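Local coordinates for protein (soluble lytic transglycosylase SLT70) (Escherichia coli, PDB 1QSA) that cleaves the glycosidic bonds between N-acetylmuramic acid and N-acetylglucosamine in peptidoglycan, leaving a 1,6-anhydro bond on the muramic acid, at residues 145-150 with 177-182; 158-163 with 170-175. All coordinates share one frame; numbering follows the deposited sequence.

Contact 1 (145-150 with 177-182). With SO4 (sulfate ion), chain M.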
ATOM      1  N   VAL A 145      15.781 -22.825 -21.332  1.00 15.95           N
ATOM      2  CA  VAL A 145      16.738 -22.781 -22.449  1.00 16.12           C
ATOM      3  C   VAL A 145      18.010 -22.030 -22.069  1.00 16.47           C
ATOM      4  O   VAL A 145      19.107 -22.371 -22.539  1.00 17.04           O
ATOM      5  CB  VAL A 145      16.119 -22.213 -23.780  1.00 15.55           C
ATOM      6  CG1 VAL A 145      14.985 -23.121 -24.261  1.00 17.57           C
ATOM      7  CG2 VAL A 145      15.633 -20.773 -23.612  1.00 16.93           C
ATOM      8  N   TRP A 146      17.876 -21.038 -21.187  1.00 14.13           N
ATOM      9  CA  TRP A 146      19.013 -20.253 -20.719  1.00 13.92           C
ATOM     10  C   TRP A 146      19.988 -21.186 -20.011  1.00 16.34           C
ATOM     11  O   TRP A 146      21.186 -21.187 -20.307  1.00 16.29           O
ATOM     12  CB  TRP A 146      18.538 -19.147 -19.772  1.00 13.39           C
ATOM     13  CG  TRP A 146      19.618 -18.336 -19.108  1.00 15.90           C
ATOM     14  CD1 TRP A 146      20.827 -17.955 -19.634  1.00 16.40           C
ATOM     15  CD2 TRP A 146      19.567 -17.783 -17.786  1.00 15.96           C
ATOM     16  NE1 TRP A 146      21.523 -17.198 -18.722  1.00 17.10           N
ATOM     17  CE2 TRP A 146      20.773 -17.077 -17.579  1.00 15.91           C
ATOM     18  CE3 TRP A 146      18.611 -17.814 -16.759  1.00 15.71           C
ATOM     19  CZ2 TRP A 146      21.051 -16.401 -16.385  1.00 15.75           C
ATOM     20  CZ3 TRP A 146      18.887 -17.144 -15.573  1.00 18.10           C
ATOM     21  CH2 TRP A 146      20.100 -16.444 -15.398  1.00 16.76           C
ATOM     22  N   ARG A 147      19.467 -22.002 -19.102  1.00 15.98           N
ATOM     23  CA  ARG A 147      20.304 -22.949 -18.381  1.00 16.76           C
ATOM     24  C   ARG A 147      20.877 -24.012 -19.338  1.00 18.50           C
ATOM     25  O   ARG A 147      22.044 -24.381 -19.237  1.00 18.56           O
ATOM     26  CB  ARG A 147      19.510 -23.621 -17.255  1.00 18.17           C
ATOM     27  CG  ARG A 147      20.319 -24.637 -16.451  1.00 18.60           C
ATOM     28  CD  ARG A 147      19.517 -25.166 -15.273  1.00 19.74           C
ATOM     29  NE  ARG A 147      20.291 -26.128 -14.485  1.00 19.04           N
ATOM     30  CZ  ARG A 147      19.884 -26.662 -13.338  1.00 19.08           C
ATOM     31  NH1 ARG A 147      18.711 -26.326 -12.807  1.00 17.78           N
ATOM     32  NH2 ARG A 147      20.663 -27.535 -12.707  1.00 18.84           N
ATOM     33  N   ALA A 148      20.068 -24.466 -20.288  1.00 17.42           N
ATOM     34  CA  ALA A 148      20.502 -25.482 -21.244  1.00 19.32           C
ATOM     35  C   ALA A 148      21.637 -25.013 -22.158  1.00 19.94           C
ATOM     36  O   ALA A 148      22.390 -25.839 -22.675  1.00 20.85           O
ATOM     37  CB  ALA A 148      19.319 -25.961 -22.080  1.00 19.16           C
ATOM     38  N   SER A 149      21.774 -23.699 -22.321  1.00 18.90           N
ATOM     39  CA  SER A 149      22.806 -23.116 -23.180  1.00 18.56           C
ATOM     40  C   SER A 149      24.212 -23.173 -22.590  1.00 19.02           C
ATOM     41  O   SER A 149      25.194 -22.996 -23.314  1.00 19.23           O
ATOM     42  CB  SER A 149      22.492 -21.648 -23.456  1.00 18.12           C
ATOM     43  OG  SER A 149      22.806 -20.864 -22.317  1.00 17.09           O
ATOM     44  N   GLY A 150      24.292 -23.337 -21.268  1.00 17.39           N
ATOM     45  CA  GLY A 150      25.570 -23.372 -20.583  1.00 17.59           C
ATOM     46  C   GLY A 150      26.013 -21.978 -20.185  1.00 17.92           C
ATOM     47  O   GLY A 150      27.072 -21.805 -19.577  1.00 19.49           O
ATOM     48  N   ALA A 177      16.369 -25.601  -5.277  1.00 13.42           N
ATOM     49  CA  ALA A 177      17.301 -26.558  -4.686  1.00 13.73           C
ATOM     50  C   ALA A 177      17.050 -27.975  -5.208  1.00 15.01           C
ATOM     51  O   ALA A 177      17.983 -28.772  -5.318  1.00 15.65           O
ATOM     52  CB  ALA A 177      17.238 -26.515  -3.155  1.00 14.62           C
ATOM     53  N   GLY A 178      15.795 -28.280  -5.539  1.00 14.45           N
ATOM     54  CA  GLY A 178      15.466 -29.592  -6.083  1.00 16.11           C
ATOM     55  C   GLY A 178      16.077 -29.798  -7.466  1.00 16.32           C
ATOM     56  O   GLY A 178      16.290 -30.931  -7.889  1.00 17.89           O
ATOM     57  N   GLN A 179      16.343 -28.703  -8.174  1.00 16.39           N
ATOM     58  CA  GLN A 179      16.949 -28.748  -9.511  1.00 17.85           C
ATOM     59  C   GLN A 179      18.368 -28.164  -9.447  1.00 16.57           C
ATOM     60  O   GLN A 179      18.875 -27.646 -10.429  1.00 16.27           O
ATOM     61  CB  GLN A 179      16.116 -27.907 -10.497  0.50 18.09           C
ATOM     62  CG  GLN A 179      14.606 -28.173 -10.488  0.50 20.64           C
ATOM     63  CD  GLN A 179      13.811 -27.156 -11.307  0.50 20.88           C
ATOM     64  OE1 GLN A 179      14.375 -26.339 -12.034  0.50 23.26           O
ATOM     65  NE2 GLN A 179      12.493 -27.210 -11.191  0.50 25.34           N
ATOM     66  N   MET A 180      19.013 -28.255  -8.287  1.00 17.41           N
ATOM     67  CA  MET A 180      20.353 -27.684  -8.101  1.00 15.55           C
ATOM     68  C   MET A 180      21.446 -28.104  -9.092  1.00 17.87           C
ATOM     69  O   MET A 180      21.555 -29.283  -9.446  1.00 18.86           O
ATOM     70  CB  MET A 180      20.855 -28.020  -6.691  1.00 16.61           C
ATOM     71  CG  MET A 180      22.061 -27.219  -6.250  1.00 16.38           C
ATOM     72  SD  MET A 180      21.603 -25.538  -5.855  1.00 17.24           S
ATOM     73  CE  MET A 180      21.405 -25.651  -4.060  1.00 15.90           C
ATOM     74  N   PRO A 181      22.230 -27.131  -9.600  1.00 17.38           N
ATOM     75  CA  PRO A 181      23.315 -27.468 -10.528  1.00 18.46           C
ATOM     76  C   PRO A 181      24.291 -28.342  -9.728  1.00 19.36           C
ATOM     77  O   PRO A 181      24.365 -28.226  -8.501  1.00 18.55           O
ATOM     78  CB  PRO A 181      23.950 -26.109 -10.820  1.00 18.61           C
ATOM     79  CG  PRO A 181      22.795 -25.157 -10.716  1.00 18.43           C
ATOM     80  CD  PRO A 181      22.004 -25.677  -9.542  1.00 16.64           C
ATOM     81  N   ALA A 182      25.051 -29.192 -10.412  1.00 19.78           N
ATOM     82  CA  ALA A 182      26.003 -30.080  -9.740  1.00 20.78           C
ATOM     83  C   ALA A 182      26.977 -29.375  -8.797  1.00 21.07           C
ATOM     84  O   ALA A 182      27.360 -29.943  -7.771  1.00 22.41           O
ATOM     85  CB  ALA A 182      26.770 -30.907 -10.772  1.00 22.10           C
TER
HETATM   86  S   SO4 M 712      24.063 -29.188 -14.068  1.00 61.99           S
HETATM   87  O1  SO4 M 712      25.064 -28.149 -13.756  1.00 61.02           O
HETATM   88  O2  SO4 M 712      23.900 -30.086 -12.910  1.00 61.12           O
HETATM   89  O3  SO4 M 712      22.770 -28.554 -14.401  1.00 61.19           O
HETATM   90  O4  SO4 M 712      24.524 -29.982 -15.228  1.00 62.75           O
HETATM   91  O   HOH W   1      16.535 -24.589 -13.763  0.56 18.04           O

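Contact 2 (158-163 with 170-175). With SO4 (sulfate ion), chain N.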
ATOM      1  N   LEU A 158      22.508 -19.767  -7.516  1.00 17.50           N
ATOM      2  CA  LEU A 158      22.572 -19.754  -6.058  1.00 16.47           C
ATOM      3  C   LEU A 158      22.053 -18.422  -5.491  1.00 16.64           C
ATOM      4  O   LEU A 158      21.381 -18.401  -4.454  1.00 16.04           O
ATOM      5  CB  LEU A 158      24.010 -20.026  -5.604  1.00 18.77           C
ATOM      6  CG  LEU A 158      24.171 -20.575  -4.187  1.00 20.43           C
ATOM      7  CD1 LEU A 158      23.422 -21.906  -4.039  1.00 22.20           C
ATOM      8  CD2 LEU A 158      25.657 -20.750  -3.891  1.00 24.72           C
ATOM      9  N   GLU A 159      22.313 -17.323  -6.201  1.00 16.21           N
ATOM     10  CA  GLU A 159      21.844 -16.000  -5.783  1.00 14.45           C
ATOM     11  C   GLU A 159      20.313 -15.922  -5.751  1.00 13.87           C
ATOM     12  O   GLU A 159      19.734 -15.275  -4.872  1.00 12.68           O
ATOM     13  CB  GLU A 159      22.424 -14.920  -6.705  1.00 16.63           C
ATOM     14  CG  GLU A 159      21.850 -13.510  -6.515  1.00 16.61           C
ATOM     15  CD  GLU A 159      22.100 -12.912  -5.132  1.00 21.41           C
ATOM     16  OE1 GLU A 159      22.839 -13.519  -4.320  1.00 21.68           O
ATOM     17  OE2 GLU A 159      21.545 -11.821  -4.860  1.00 20.41           O
ATOM     18  N   ARG A 160      19.644 -16.564  -6.709  1.00 12.62           N
ATOM     19  CA  ARG A 160      18.191 -16.533  -6.683  1.00 10.38           C
ATOM     20  C   ARG A 160      17.653 -17.284  -5.463  1.00 11.63           C
ATOM     21  O   ARG A 160      16.614 -16.903  -4.913  1.00 12.23           O
ATOM     22  CB  ARG A 160      17.563 -17.084  -7.971  1.00 10.98           C
ATOM     23  CG  ARG A 160      16.068 -16.782  -7.997  1.00 11.79           C
ATOM     24  CD  ARG A 160      15.370 -17.178  -9.293  1.00 12.14           C
ATOM     25  NE  ARG A 160      14.011 -16.648  -9.291  1.00 10.86           N
ATOM     26  CZ  ARG A 160      13.000 -17.137  -9.999  1.00 12.26           C
ATOM     27  NH1 ARG A 160      13.180 -18.198 -10.778  1.00 13.14           N
ATOM     28  NH2 ARG A 160      11.798 -16.567  -9.910  1.00 12.82           N
ATOM     29  N   ILE A 161      18.340 -18.356  -5.055  1.00 10.76           N
ATOM     30  CA  ILE A 161      17.932 -19.122  -3.868  1.00 11.81           C
ATOM     31  C   ILE A 161      18.017 -18.207  -2.638  1.00 12.03           C
ATOM     32  O   ILE A 161      17.087 -18.157  -1.822  1.00 11.97           O
ATOM     33  CB  ILE A 161      18.816 -20.394  -3.664  1.00 12.17           C
ATOM     34  CG1 ILE A 161      18.486 -21.428  -4.747  1.00 14.36           C
ATOM     35  CG2 ILE A 161      18.613 -20.963  -2.256  1.00 14.86           C
ATOM     36  CD1 ILE A 161      19.262 -22.718  -4.653  1.00 13.96           C
ATOM     37  N   ARG A 162      19.099 -17.428  -2.557  1.00 11.49           N
ATOM     38  CA  ARG A 162      19.284 -16.488  -1.447  1.00 12.31           C
ATOM     39  C   ARG A 162      18.168 -15.437  -1.462  1.00 12.21           C
ATOM     40  O   ARG A 162      17.554 -15.157  -0.430  1.00 12.44           O
ATOM     41  CB  ARG A 162      20.650 -15.791  -1.549  1.00 12.99           C
ATOM     42  CG  ARG A 162      20.997 -14.936  -0.325  1.00 15.26           C
ATOM     43  CD  ARG A 162      22.290 -14.150  -0.533  1.00 15.06           C
ATOM     44  NE  ARG A 162      22.104 -13.096  -1.525  1.00 17.95           N
ATOM     45  CZ  ARG A 162      21.657 -11.871  -1.252  1.00 20.61           C
ATOM     46  NH1 ARG A 162      21.398 -11.515  -0.006  1.00 22.13           N
ATOM     47  NH2 ARG A 162      21.501 -10.983  -2.224  1.00 21.65           N
ATOM     48  N   LEU A 163      17.873 -14.893  -2.642  1.00 11.89           N
ATOM     49  CA  LEU A 163      16.818 -13.884  -2.776  1.00 12.22           C
ATOM     50  C   LEU A 163      15.434 -14.449  -2.436  1.00 11.94           C
ATOM     51  O   LEU A 163      14.621 -13.778  -1.774  1.00 12.09           O
ATOM     52  CB  LEU A 163      16.798 -13.293  -4.197  1.00 11.65           C
ATOM     53  CG  LEU A 163      17.978 -12.397  -4.614  1.00 12.76           C
ATOM     54  CD1 LEU A 163      17.896 -12.082  -6.107  1.00 14.74           C
ATOM     55  CD2 LEU A 163      17.999 -11.120  -3.803  1.00 16.07           C
ATOM     56  N   THR A 170       9.749 -19.699   0.328  1.00 12.71           N
ATOM     57  CA  THR A 170      10.340 -21.003   0.621  1.00 13.26           C
ATOM     58  C   THR A 170       9.952 -22.065  -0.407  1.00 13.39           C
ATOM     59  O   THR A 170      10.690 -23.034  -0.612  1.00 12.86           O
ATOM     60  CB  THR A 170       9.998 -21.455   2.046  1.00 15.23           C
ATOM     61  OG1 THR A 170       8.577 -21.398   2.228  1.00 14.93           O
ATOM     62  CG2 THR A 170      10.680 -20.537   3.055  1.00 14.53           C
ATOM     63  N   GLY A 171       8.789 -21.898  -1.038  1.00 12.37           N
ATOM     64  CA  GLY A 171       8.387 -22.828  -2.081  1.00 12.08           C
ATOM     65  C   GLY A 171       9.373 -22.742  -3.246  1.00 12.75           C
ATOM     66  O   GLY A 171       9.800 -23.765  -3.802  1.00 11.56           O
ATOM     67  N   LEU A 172       9.742 -21.518  -3.629  1.00 10.55           N
ATOM     68  CA  LEU A 172      10.703 -21.316  -4.715  1.00 10.81           C
ATOM     69  C   LEU A 172      12.089 -21.811  -4.283  1.00 11.22           C
ATOM     70  O   LEU A 172      12.803 -22.417  -5.072  1.00 10.48           O
ATOM     71  CB  LEU A 172      10.753 -19.846  -5.145  1.00 10.23           C
ATOM     72  CG  LEU A 172      11.763 -19.462  -6.240  1.00  9.50           C
ATOM     73  CD1 LEU A 172      11.549 -20.299  -7.505  1.00 11.70           C
ATOM     74  CD2 LEU A 172      11.667 -17.967  -6.539  1.00 11.56           C
ATOM     75  N   VAL A 173      12.460 -21.570  -3.027  1.00 10.99           N
ATOM     76  CA  VAL A 173      13.754 -22.052  -2.538  1.00 11.55           C
ATOM     77  C   VAL A 173      13.856 -23.562  -2.758  1.00 12.39           C
ATOM     78  O   VAL A 173      14.859 -24.061  -3.283  1.00 13.33           O
ATOM     79  CB  VAL A 173      13.949 -21.749  -1.013  1.00 11.12           C
ATOM     80  CG1 VAL A 173      15.227 -22.443  -0.493  1.00 11.39           C
ATOM     81  CG2 VAL A 173      14.087 -20.248  -0.807  1.00 11.75           C
ATOM     82  N   THR A 174      12.781 -24.262  -2.402  1.00 11.89           N
ATOM     83  CA  THR A 174      12.716 -25.702  -2.537  1.00 13.43           C
ATOM     84  C   THR A 174      12.751 -26.170  -3.992  1.00 12.25           C
ATOM     85  O   THR A 174      13.469 -27.118  -4.312  1.00 13.69           O
ATOM     86  CB  THR A 174      11.503 -26.247  -1.760  1.00 14.28           C
ATOM     87  OG1 THR A 174      11.811 -26.195  -0.357  1.00 16.68           O
ATOM     88  CG2 THR A 174      11.175 -27.675  -2.163  1.00 14.10           C
ATOM     89  N   VAL A 175      11.996 -25.510  -4.874  1.00 13.77           N
ATOM     90  CA  VAL A 175      12.000 -25.883  -6.290  1.00 13.02           C
ATOM     91  C   VAL A 175      13.405 -25.702  -6.888  1.00 12.62           C
ATOM     92  O   VAL A 175      13.903 -26.586  -7.598  1.00 13.59           O
ATOM     93  CB  VAL A 175      10.965 -25.053  -7.114  1.00 13.94           C
ATOM     94  CG1 VAL A 175      11.173 -25.245  -8.631  1.00 14.43           C
ATOM     95  CG2 VAL A 175       9.561 -25.484  -6.747  1.00 13.63           C
TER
HETATM   96  S   SO4 N 713      20.903  -7.802  -0.364  1.00 68.22           S
HETATM   97  O1  SO4 N 713      20.005  -8.375  -1.390  1.00 66.99           O
HETATM   98  O2  SO4 N 713      20.411  -6.463   0.019  1.00 67.35           O
HETATM   99  O3  SO4 N 713      20.925  -8.682   0.822  1.00 66.88           O
HETATM  100  O4  SO4 N 713      22.272  -7.686  -0.908  1.00 67.72           O

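Contact 1 (145-150 with 177-182)
Arg147 reaches from the last turn of helix 138-148 to the backbone of Gln179, just past the C-terminal end of helix 170-178. The two helices belong to the alpha-superhelix of Slt70, and one long side chain makes most of this bridge. Both terminal nitrogens converge on a single acceptor. Arg147 NH1 lies 2.7 Å from Gln179 O, in the carbonyl plane, and Arg147 NH2 lies 2.9 Å from the same oxygen, tilted from that plane. Neither bond is straight, with N-H...O angles of 148° and 138°, as expected when two donors share one oxygen. A water accepts from Arg147 NH1 at 2.9 Å. Pro181 CG lies over one face of the guanidinium, on the NH2 side, 3.8 Å from Arg147 NH2. A sulfate, likely a crystallisation additive, sits at the guanidinium edge and takes a bond from NH2 through O3. Ala182 N holds the same ion through O2. The arginine chain is fully extended, with CG anti to the backbone N (chi1 180°), which carries the guanidinium clear of its own helix. Further out, Tyr157 of helix 154-166 touches Arg147, Gln179 and Pro181. In the turn that carries Arg147, Ser149 OG donates to Trp146 O at 2.6 Å.

Contact 2 (158-163 with 170-175)
Leu172 and Val173 of helix 170-178 pack against Arg160 and Ile161 of helix 154-166. At the start of the second helix, Thr170 touches Ala195 of helix 185-196. Leu172 comes next and points toward the first helix. With chi1 at 177° the leucine's CG lies opposite N, which carries the isobutyl end toward helix 154-166, and chi2 (56°) then turns CD2 onto one face of the Arg160 guanidinium. The methyl stands 3.4 Å above that plane, nearer the edge of the group than its middle, and Leu172 CD2 is 3.7 Å from Arg160 NH2. The contact is apolar on the leucine side only. The arginine spends its polar edge elsewhere, with NE bonded to Thr131 O and NH2 to Lys133 O, while Trp129 makes a cation-pi contact with it. Val173 follows and marks the closest backbone approach, 5.3 Å between Ile161 CA and Val173 CA. The two helices follow each other across a short turn and run roughly antiparallel, a helical hairpin of the alpha-superhelix. Val173 CG2 rests 3.8 Å from Ile161 O, and Val173 CG1 meets Ile161 CG2 at 4.1 Å. Helix 185-196 packs on Val173 through Ile191 and Ala195, and helix 212-228 on Ile161 through Phe213 and Met217. Thr174 points away from the first helix and also touches Ala195. Arg162 likewise points away from this interface. Arg162 NE donates to Glu159 OE1 at 2.9 Å (174°) and Arg162 NH2 to the syn lone pair of Glu159 OE2 at 2.8 Å, a side-on salt bridge. Arg162 NH1 also bonds Gln216 OE1. NH1 and NH2 hold a second sulfate at the guanidinium edge, with Arg162 NH1 3.0 Å from sulfate O3. A leucine in place of Arg162 would probably leave the Glu159 carboxylate without its charged mate and remove a donor from Gln216 OE1.

Both contacts use helix 170-178, but at different places. Contact 2 is buried and involves its beginning and middle. Contact 1 is only partly buried and takes the residues that follow its end. Helices 138-148 and 154-166 are consecutive: contact 2 pairs helix 170-178 with helix 154-166, and contact 1 ties the residues after it to helix 138-148. The chemistry changes with the place. Contact 1 is polar, one guanidinium on a backbone carbonyl, with Pro181 over it and a sulfate at its edge. Contact 2 is mostly apolar between its segments, and its sulfate binds outside that interface. Their centres are 13 Å apart, and they meet where Met180 CE packs 3.7 Å from Ile161 CD1.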